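Epimerase domain-containing protein (Bacillus cereus HuA2-4, PDB 6ZLK) interconverts UDP-glucuronic acid and UDP-galacturonic acid by 4-epimerisation of the sugar, using bound NAD as redox cofactor. Local coordinates at residues I35-A40 with R183-M188; D76-L81 with D119-I124; L198-L203 with S261-T266. All coordinates share one frame; numbering follows the deposited sequence.

Contact 1: residues I35-A40 with R183-M188. With NAD (nicotinamide-adenine-dinucleotide), chain E.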
# COMPACT_ATOMS: atom_id res chain seq x y z
N ILE A 35 22.21 -0.44 -0.71
CA ILE A 35 21.54 0.23 0.42
C ILE A 35 20.84 -0.82 1.30
O ILE A 35 21.06 -2.03 1.12
CB ILE A 35 20.58 1.33 -0.08
CG1 ILE A 35 19.43 0.73 -0.91
CG2 ILE A 35 21.40 2.33 -0.86
CD1 ILE A 35 18.27 1.67 -1.15
N GLY A 36 20.08 -0.36 2.26
CA GLY A 36 19.40 -1.19 3.24
C GLY A 36 20.32 -1.65 4.37
O GLY A 36 21.38 -1.10 4.64
N PRO A 37 19.90 -2.67 5.11
CA PRO A 37 20.56 -2.96 6.39
C PRO A 37 21.93 -3.62 6.31
O PRO A 37 22.67 -3.53 7.26
CB PRO A 37 19.52 -3.82 7.10
CG PRO A 37 18.75 -4.51 5.96
CD PRO A 37 18.66 -3.44 4.90
N THR A 38 22.24 -4.30 5.21
CA THR A 38 23.52 -5.01 5.08
C THR A 38 24.55 -4.03 4.55
O THR A 38 24.35 -3.44 3.52
CB THR A 38 23.44 -6.21 4.14
OG1 THR A 38 22.34 -6.95 4.69
CG2 THR A 38 24.74 -6.96 4.12
N PRO A 39 25.68 -3.83 5.26
CA PRO A 39 26.70 -2.95 4.72
C PRO A 39 27.27 -3.52 3.42
O PRO A 39 27.34 -4.74 3.23
CB PRO A 39 27.75 -2.88 5.84
CG PRO A 39 27.48 -4.06 6.73
CD PRO A 39 26.02 -4.43 6.56
N ALA A 40 27.75 -2.62 2.55
CA ALA A 40 28.22 -2.93 1.18
C ALA A 40 29.41 -3.85 1.23
O ALA A 40 29.64 -4.65 0.30
CB ALA A 40 28.59 -1.69 0.44
N ARG A 183 24.89 -16.41 3.94
CA ARG A 183 24.76 -15.02 3.40
C ARG A 183 23.55 -14.33 3.99
O ARG A 183 23.23 -13.23 3.58
CB ARG A 183 24.72 -14.95 1.87
CG ARG A 183 25.86 -15.66 1.18
CD ARG A 183 25.78 -15.25 -0.29
NE ARG A 183 26.56 -16.21 -1.01
CZ ARG A 183 26.52 -16.37 -2.30
NH1 ARG A 183 25.73 -15.64 -3.06
NH2 ARG A 183 27.33 -17.26 -2.84
N GLN A 184 22.83 -14.97 4.91
CA GLN A 184 21.67 -14.29 5.52
C GLN A 184 22.03 -12.91 6.04
O GLN A 184 23.13 -12.69 6.52
CB GLN A 184 21.07 -15.11 6.63
CG GLN A 184 19.74 -14.61 7.09
CD GLN A 184 19.24 -15.22 8.37
OE1 GLN A 184 19.97 -15.45 9.35
NE2 GLN A 184 17.96 -15.55 8.38
N ARG A 185 21.17 -11.94 5.84
CA ARG A 185 21.47 -10.54 6.23
C ARG A 185 21.85 -10.51 7.71
O ARG A 185 21.23 -11.17 8.55
CB ARG A 185 20.27 -9.61 5.98
CG ARG A 185 19.60 -9.69 4.62
CD ARG A 185 18.75 -8.46 4.46
NE ARG A 185 17.85 -8.21 5.59
CZ ARG A 185 16.60 -8.66 5.74
NH1 ARG A 185 15.98 -9.36 4.79
NH2 ARG A 185 15.91 -8.32 6.82
N PRO A 186 22.79 -9.64 8.13
CA PRO A 186 23.17 -9.52 9.54
C PRO A 186 22.11 -8.99 10.51
O PRO A 186 22.32 -9.11 11.74
CB PRO A 186 24.37 -8.58 9.57
CG PRO A 186 24.61 -8.16 8.17
CD PRO A 186 23.71 -8.92 7.22
N ASP A 187 21.00 -8.44 10.01
CA ASP A 187 19.91 -7.94 10.89
C ASP A 187 18.96 -9.09 11.22
O ASP A 187 18.10 -8.90 12.04
CB ASP A 187 19.17 -6.74 10.28
CG ASP A 187 18.48 -7.01 8.95
OD1 ASP A 187 19.13 -7.51 8.07
OD2 ASP A 187 17.28 -6.71 8.83
N MET A 188 19.07 -10.23 10.54
CA MET A 188 18.08 -11.32 10.76
C MET A 188 18.44 -12.17 11.97
O MET A 188 19.56 -12.14 12.47
CB MET A 188 17.97 -12.15 9.48
CG MET A 188 17.32 -11.34 8.39
SD MET A 188 16.84 -12.40 6.98
CE MET A 188 15.37 -13.20 7.55
PA NAD E . 18.74 -7.50 0.90
O1A NAD E . 18.63 -6.21 1.62
O2A NAD E . 19.88 -8.43 1.21
O5B NAD E . 18.64 -7.35 -0.66
C5B NAD E . 17.87 -6.32 -1.32
C4B NAD E . 18.79 -5.51 -2.21
O4B NAD E . 17.99 -4.49 -2.86
C3B NAD E . 19.91 -4.79 -1.48
O3B NAD E . 21.20 -5.33 -1.76
C2B NAD E . 19.70 -3.32 -1.85
O2B NAD E . 20.89 -2.58 -2.07
C1B NAD E . 18.88 -3.43 -3.14
N9A NAD E . 18.05 -2.27 -3.42
C8A NAD E . 17.12 -1.69 -2.61
N7A NAD E . 16.53 -0.65 -3.14
C5A NAD E . 17.19 -0.50 -4.36
C6A NAD E . 17.08 0.44 -5.40
N6A NAD E . 16.28 1.53 -5.36
N1A NAD E . 17.85 0.26 -6.50
C2A NAD E . 18.69 -0.80 -6.54
N3A NAD E . 18.92 -1.72 -5.60
C4A NAD E . 18.12 -1.53 -4.55
O3 NAD E . 17.37 -8.25 1.26
PN NAD E . 16.95 -9.81 1.03
O1N NAD E . 16.86 -10.42 2.35
O2N NAD E . 17.79 -10.35 -0.02
O5D NAD E . 15.49 -9.62 0.44
C5D NAD E . 15.32 -9.69 -0.92
C4D NAD E . 13.85 -9.57 -1.20
O4D NAD E . 13.15 -10.67 -0.59
C3D NAD E . 13.19 -8.28 -0.68
O3D NAD E . 12.22 -7.82 -1.64
C2D NAD E . 12.44 -8.73 0.57
O2D NAD E . 11.37 -7.84 0.90
C1D NAD E . 12.08 -10.15 0.15
N1N NAD E . 11.93 -11.08 1.25
C2N NAD E . 13.01 -11.47 1.99
C3N NAD E . 12.84 -12.33 3.02
C7N NAD E . 13.97 -12.73 3.89
O7N NAD E . 13.71 -13.53 4.78
N7N NAD E . 15.20 -12.27 3.63
C4N NAD E . 11.57 -12.90 3.24
C5N NAD E . 10.46 -12.38 2.59
C6N NAD E . 10.67 -11.51 1.56
O HOH W 1 21.49 -6.52 7.53

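Contact 2: residues D76-L81 with D119-I124. With NAD (nicotinamide-adenine-dinucleotide), chain E.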
# COMPACT_ATOMS: atom_id res chain seq x y z
N ASP A 76 14.06 -10.51 -21.11
CA ASP A 76 12.93 -11.48 -21.22
C ASP A 76 12.16 -11.61 -19.91
O ASP A 76 10.99 -11.89 -19.91
CB ASP A 76 13.45 -12.84 -21.66
CG ASP A 76 14.10 -12.74 -23.03
OD1 ASP A 76 13.42 -12.31 -23.95
OD2 ASP A 76 15.30 -13.00 -23.14
N VAL A 77 12.85 -11.61 -18.78
CA VAL A 77 12.31 -11.94 -17.45
C VAL A 77 12.89 -10.94 -16.47
O VAL A 77 14.13 -10.68 -16.49
CB VAL A 77 12.65 -13.38 -17.02
CG1 VAL A 77 12.22 -13.66 -15.60
CG2 VAL A 77 12.01 -14.37 -18.00
N VAL A 78 12.05 -10.41 -15.62
CA VAL A 78 12.49 -9.59 -14.46
C VAL A 78 12.22 -10.34 -13.18
O VAL A 78 11.14 -10.87 -13.02
CB VAL A 78 11.80 -8.23 -14.39
CG1 VAL A 78 12.25 -7.48 -13.12
CG2 VAL A 78 12.05 -7.43 -15.67
N TYR A 79 13.25 -10.53 -12.38
CA TYR A 79 13.12 -10.91 -10.97
C TYR A 79 13.30 -9.66 -10.13
O TYR A 79 14.41 -9.09 -10.08
CB TYR A 79 14.15 -11.94 -10.56
CG TYR A 79 13.83 -13.35 -10.93
CD1 TYR A 79 12.91 -14.10 -10.21
CD2 TYR A 79 14.55 -14.00 -11.91
CE1 TYR A 79 12.69 -15.43 -10.53
CE2 TYR A 79 14.36 -15.32 -12.23
CZ TYR A 79 13.42 -16.06 -11.52
OH TYR A 79 13.28 -17.38 -11.81
N HIS A 80 12.23 -9.21 -9.51
CA HIS A 80 12.26 -7.94 -8.78
C HIS A 80 12.41 -8.21 -7.28
O HIS A 80 11.43 -8.47 -6.56
CB HIS A 80 11.05 -7.08 -9.16
CG HIS A 80 11.03 -5.87 -8.34
ND1 HIS A 80 12.18 -5.16 -8.04
CD2 HIS A 80 9.98 -5.16 -7.84
CE1 HIS A 80 11.83 -4.11 -7.31
NE2 HIS A 80 10.45 -4.06 -7.20
N LEU A 81 13.64 -8.21 -6.79
CA LEU A 81 13.94 -8.45 -5.37
C LEU A 81 14.35 -7.16 -4.65
O LEU A 81 14.42 -7.17 -3.40
CB LEU A 81 15.03 -9.49 -5.20
CG LEU A 81 14.57 -10.94 -5.38
CD1 LEU A 81 14.30 -11.32 -6.81
CD2 LEU A 81 15.59 -11.91 -4.79
N ASP A 119 8.41 -11.99 -20.97
CA ASP A 119 7.83 -13.31 -20.63
C ASP A 119 7.17 -13.25 -19.24
O ASP A 119 6.05 -13.72 -19.09
CB ASP A 119 8.89 -14.39 -20.64
CG ASP A 119 9.52 -14.64 -22.00
OD1 ASP A 119 8.97 -14.16 -23.01
OD2 ASP A 119 10.55 -15.35 -22.03
N LYS A 120 7.88 -12.76 -18.23
CA LYS A 120 7.41 -12.82 -16.83
C LYS A 120 8.06 -11.67 -16.08
O LYS A 120 9.24 -11.35 -16.36
CB LYS A 120 7.78 -14.10 -16.07
CG LYS A 120 7.00 -15.32 -16.50
CD LYS A 120 7.40 -16.58 -15.82
CE LYS A 120 6.38 -17.66 -16.09
NZ LYS A 120 7.01 -18.99 -15.99
N PHE A 121 7.27 -11.09 -15.21
CA PHE A 121 7.72 -10.10 -14.21
C PHE A 121 7.49 -10.73 -12.87
O PHE A 121 6.34 -10.83 -12.42
CB PHE A 121 6.98 -8.78 -14.35
CG PHE A 121 7.47 -7.72 -13.41
CD1 PHE A 121 7.10 -7.67 -12.09
CD2 PHE A 121 8.26 -6.70 -13.90
CE1 PHE A 121 7.57 -6.66 -11.25
CE2 PHE A 121 8.68 -5.66 -13.09
CZ PHE A 121 8.38 -5.67 -11.75
N ILE A 122 8.55 -11.30 -12.29
CA ILE A 122 8.48 -12.12 -11.07
C ILE A 122 8.80 -11.23 -9.89
O ILE A 122 9.97 -10.89 -9.70
CB ILE A 122 9.34 -13.37 -11.16
CG1 ILE A 122 9.03 -14.19 -12.41
CG2 ILE A 122 9.17 -14.21 -9.91
CD1 ILE A 122 9.96 -15.33 -12.68
N HIS A 123 7.78 -10.84 -9.17
CA HIS A 123 7.83 -9.87 -8.06
C HIS A 123 7.96 -10.60 -6.75
O HIS A 123 7.09 -11.42 -6.41
CB HIS A 123 6.60 -8.97 -8.11
CG HIS A 123 6.56 -8.00 -7.00
ND1 HIS A 123 7.14 -6.76 -7.13
CD2 HIS A 123 6.04 -8.07 -5.76
CE1 HIS A 123 6.99 -6.12 -5.97
NE2 HIS A 123 6.31 -6.89 -5.11
N ILE A 124 8.99 -10.33 -5.98
CA ILE A 124 9.21 -11.01 -4.70
C ILE A 124 8.60 -10.19 -3.57
O ILE A 124 8.89 -9.00 -3.44
CB ILE A 124 10.70 -11.29 -4.49
CG1 ILE A 124 11.11 -12.59 -5.19
CG2 ILE A 124 10.97 -11.37 -3.01
CD1 ILE A 124 10.70 -12.72 -6.58
PA NAD E . 18.74 -7.50 0.90
O1A NAD E . 18.63 -6.21 1.62
O2A NAD E . 19.88 -8.43 1.21
O5B NAD E . 18.64 -7.35 -0.66
C5B NAD E . 17.87 -6.32 -1.32
C4B NAD E . 18.79 -5.51 -2.21
O4B NAD E . 17.99 -4.49 -2.86
C3B NAD E . 19.91 -4.79 -1.48
O3B NAD E . 21.20 -5.33 -1.76
C2B NAD E . 19.70 -3.32 -1.85
O2B NAD E . 20.89 -2.58 -2.07
C1B NAD E . 18.88 -3.43 -3.14
N9A NAD E . 18.05 -2.27 -3.42
C8A NAD E . 17.12 -1.69 -2.61
N7A NAD E . 16.53 -0.65 -3.14
C5A NAD E . 17.19 -0.50 -4.36
C6A NAD E . 17.08 0.44 -5.40
N6A NAD E . 16.28 1.53 -5.36
N1A NAD E . 17.85 0.26 -6.50
C2A NAD E . 18.69 -0.80 -6.54
N3A NAD E . 18.92 -1.72 -5.60
C4A NAD E . 18.12 -1.53 -4.55
O3 NAD E . 17.37 -8.25 1.26
PN NAD E . 16.95 -9.81 1.03
O1N NAD E . 16.86 -10.42 2.35
O2N NAD E . 17.79 -10.35 -0.02
O5D NAD E . 15.49 -9.62 0.44
C5D NAD E . 15.32 -9.69 -0.92
C4D NAD E . 13.85 -9.57 -1.20
O4D NAD E . 13.15 -10.67 -0.59
C3D NAD E . 13.19 -8.28 -0.68
O3D NAD E . 12.22 -7.82 -1.64
C2D NAD E . 12.44 -8.73 0.57
O2D NAD E . 11.37 -7.84 0.90
C1D NAD E . 12.08 -10.15 0.15
N1N NAD E . 11.93 -11.08 1.25
C2N NAD E . 13.01 -11.47 1.99
C3N NAD E . 12.84 -12.33 3.02
C7N NAD E . 13.97 -12.73 3.89
O7N NAD E . 13.71 -13.53 4.78
N7N NAD E . 15.20 -12.27 3.63
C4N NAD E . 11.57 -12.90 3.24
C5N NAD E . 10.46 -12.38 2.59
C6N NAD E . 10.67 -11.51 1.56
O HOH W 2 10.70 -11.82 -24.05
O HOH W 3 10.87 -6.80 -4.45

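Contact 3: residues L198-L203 with S261-T266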
# COMPACT_ATOMS: atom_id res chain seq x y z
N LEU A 198 28.64 -17.58 19.03
CA LEU A 198 30.07 -17.83 18.72
C LEU A 198 30.94 -16.92 19.58
O LEU A 198 32.08 -17.34 19.94
CB LEU A 198 30.33 -17.57 17.24
CG LEU A 198 29.88 -18.70 16.34
CD1 LEU A 198 29.81 -18.21 14.91
CD2 LEU A 198 30.80 -19.89 16.49
N GLU A 199 30.44 -15.76 19.93
CA GLU A 199 31.16 -14.71 20.69
C GLU A 199 30.94 -14.89 22.20
O GLU A 199 31.47 -14.06 22.96
CB GLU A 199 30.73 -13.35 20.17
CG GLU A 199 31.28 -13.06 18.79
CD GLU A 199 30.77 -11.77 18.16
OE1 GLU A 199 29.93 -11.09 18.80
OE2 GLU A 199 31.20 -11.46 17.02
N ASP A 200 30.16 -15.89 22.62
CA ASP A 200 29.88 -16.11 24.06
C ASP A 200 29.19 -14.86 24.61
O ASP A 200 29.48 -14.48 25.73
CB ASP A 200 31.19 -16.43 24.80
CG ASP A 200 31.98 -17.50 24.08
OD1 ASP A 200 31.36 -18.56 23.77
OD2 ASP A 200 33.21 -17.27 23.81
N LYS A 201 28.34 -14.21 23.81
CA LYS A 201 27.52 -13.05 24.23
C LYS A 201 26.10 -13.54 24.47
O LYS A 201 25.70 -14.57 23.94
CB LYS A 201 27.54 -11.95 23.18
CG LYS A 201 28.89 -11.26 23.04
CD LYS A 201 28.87 -10.23 21.94
CE LYS A 201 27.68 -9.31 22.02
NZ LYS A 201 27.83 -8.13 21.15
N PRO A 202 25.33 -12.85 25.34
CA PRO A 202 23.94 -13.22 25.56
C PRO A 202 23.21 -13.20 24.21
O PRO A 202 23.44 -12.30 23.43
CB PRO A 202 23.43 -12.13 26.51
CG PRO A 202 24.69 -11.76 27.29
CD PRO A 202 25.74 -11.72 26.20
N LEU A 203 22.31 -14.15 24.05
CA LEU A 203 21.44 -14.22 22.85
C LEU A 203 20.29 -13.24 23.05
O LEU A 203 19.57 -13.34 24.07
CB LEU A 203 20.97 -15.64 22.63
CG LEU A 203 21.84 -16.49 21.71
CD1 LEU A 203 23.26 -16.57 22.19
CD2 LEU A 203 21.25 -17.88 21.50
N SER A 261 26.74 -26.33 18.05
CA SER A 261 27.92 -25.57 18.51
C SER A 261 28.63 -26.25 19.69
O SER A 261 29.84 -26.01 19.85
CB SER A 261 27.56 -24.17 18.87
OG SER A 261 26.74 -24.15 20.01
N GLY A 262 27.91 -27.02 20.49
CA GLY A 262 28.38 -27.48 21.81
C GLY A 262 28.44 -26.35 22.83
O GLY A 262 29.05 -26.55 23.92
N LYS A 263 27.87 -25.18 22.52
CA LYS A 263 27.80 -24.03 23.45
C LYS A 263 26.56 -24.15 24.34
O LYS A 263 25.53 -24.73 23.92
CB LYS A 263 27.76 -22.69 22.70
CG LYS A 263 29.00 -22.35 21.89
CD LYS A 263 29.99 -21.49 22.62
CE LYS A 263 31.00 -20.90 21.66
NZ LYS A 263 32.27 -20.64 22.35
N SER A 264 26.63 -23.55 25.52
CA SER A 264 25.47 -23.35 26.43
C SER A 264 25.20 -21.85 26.43
O SER A 264 25.98 -21.15 27.07
CB SER A 264 25.76 -23.89 27.83
N ALA A 265 24.19 -21.38 25.70
CA ALA A 265 23.96 -19.93 25.46
C ALA A 265 23.27 -19.27 26.66
O ALA A 265 22.39 -19.85 27.25
CB ALA A 265 23.13 -19.76 24.22
N THR A 266 23.66 -18.05 26.97
CA THR A 266 22.94 -17.16 27.92
C THR A 266 21.84 -16.46 27.13
O THR A 266 22.15 -15.96 26.07
CB THR A 266 23.90 -16.13 28.51
OG1 THR A 266 24.84 -16.95 29.20
CG2 THR A 266 23.27 -15.16 29.47
O HOH W 4 34.97 -18.91 22.94
O HOH W 5 25.65 -17.03 24.90

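Contact 1: residues I35-A40 with R183-M188
Van der Waals contact and one shared water, with no direct polar bond, join Pro-37 and Thr-38 to the Arg-185 to Asp-187 part of the other loop. The Pro-37 ring lies against the ion pair formed by Arg-185 and Asp-187, its CG 3.7 Å from Asp-187 OD1 and almost as near Arg-185 NE. Thr-38 meets Pro-186 at about a right angle, its OG1 3.5 Å from Pro-186 CD and its CG2 on the same carbon. Water 1 ties the two loops: it donates to Asp-187 OD1 (2.6 Å) and is also hydrogen-bonded to Thr-38 OG1. Both loops follow strands of the Rossmann-type domain of this epimerase/dehydratase family, and each reaches the cofactor. Ile-35 N donates to O2B of the adenosine ribose of NAD, while Arg-185 NH1 donates to the pyrophosphate oxygen O1N (2.8 Å, 159°). Among the charged groups, Arg-185 grips Asp-187 side-on, NE to OD1 at 2.9 Å and NH2 to OD2 in a nearly straight bond of 174°. With chi1 at 61°, the Asp-187 carboxylate is placed between its own N and carbonyl carbon, at the guanidinium edge. Arg-185 NH2 also hydrogen-bonds the UDP-sugar, and Met-188 CG lies above one guanidinium face, toward its rim.

Contact 2: residues D76-L81 with D119-I124
Tyr-79 and Ile-122 stand side by side on one face of a parallel strand pair, pointing the same way, and Ile-122 CD1 reaches 3.5 Å from Tyr-79 CE1. Ile-122 CG1 lies anti to its carbonyl carbon (chi1 -54°), and the extended chain beyond it carries CD1 along the phenol toward CZ. Val-77 CG1 touches the same methyl from the other direction along the strand. On the face shared by Val-78, His-80, Phe-121 and His-123, the Phe-121 ring leans on Val-78, CD2 to CB 3.9 Å, while its CZ meets the CB of His-80. The two imidazoles run alongside each other rim to rim, their planes turned by 57°, with His-80 CD2 3.3 Å from His-123 ND1. Both nitrogens of His-80 are engaged, ND1 by Thr-6 and NE2 by Thr-106, which should fix the rotation of its ring. Between the two faces the backbones exchange bonds in parallel fashion, among them Ile-122 N to Val-78 O at 2.7 Å and His-80 N to Ile-122 O at 2.8 Å. Just past the end of strand 77-80, Leu-81 CD1 packs on Ile-124 CG1, and Leu-81 O accepts a bond from NAD O3D (2.9 Å). With helix 96-113 packed on the histidine face, this is a beta-alpha-beta unit of the Rossmann fold, its C-terminal strand ends turned to the dinucleotide.

Contact 3: residues L198-L203 with S261-T266
Two helix-to-strand connections run side by side here, one leaving helix 189-198 and the other helix 250-261, just ahead of the small parallel sheet of strands 203-206 and 267-270. Asp-200, the residue of positive phi in a Schellman motif, meets Lys-263 in a salt bridge in which NZ lies 2.7 Å from OD1. The lysine comes to the syn lone pair of OD1, and the two side chains cross at about a right angle. A bend in the lysine at chi2 (-95°), followed by an extended run, brings its CD and CE past the same oxygen. Water 4 donates to Asp-200 OD2 at 2.6 Å and takes a weak bond from Lys-263 NZ. Just before Lys-263 in the chain, Ser-261 OG accepts from Lys-263 N (2.9 Å), an ST turn at the end of helix 250-261, where Gly-262 leaves helical geometry with positive phi. Farther along, Leu-203 N donates to Thr-266 O in a short, straight bond of 2.7 Å and 174°. Water 5 bridges the backbones beside it, donating to Lys-201 O and accepting from Thr-266 N at 3.0 Å. Inward, both methyls of Leu-203 sit 3.8 Å from Ala-265 CB, and Leu-203 also packs on Leu-193 and Met-197. Leu-203 has a further backbone hydrogen bond with Asn-268; bonding to Thr-266 and then Asn-268 is the pattern of a parallel strand pair at its start.

How the contacts relate
Burial falls from contact 2 to contact 3, and the chemistry follows it. Contact 2 lies in the core, where regular backbone bonding and apolar or aromatic side chains do the work; contact 3, on the surface, relies on a lysine-aspartate pair, waters and one backbone bond. Contact 1 is intermediate: prolines, a threonine and a bridging water join two loops, one carrying an arginine that reaches the ligands. Contacts 1 and 2 both touch NAD, and contact 2 is nested in the chain between the segments of contact 1. Helix 189-198 runs from just after 183-188 into 198-203, joining contacts 1 and 3. The centres of contacts 2 and 3 are about 40 Å apart, on opposite sides of the chain's centre.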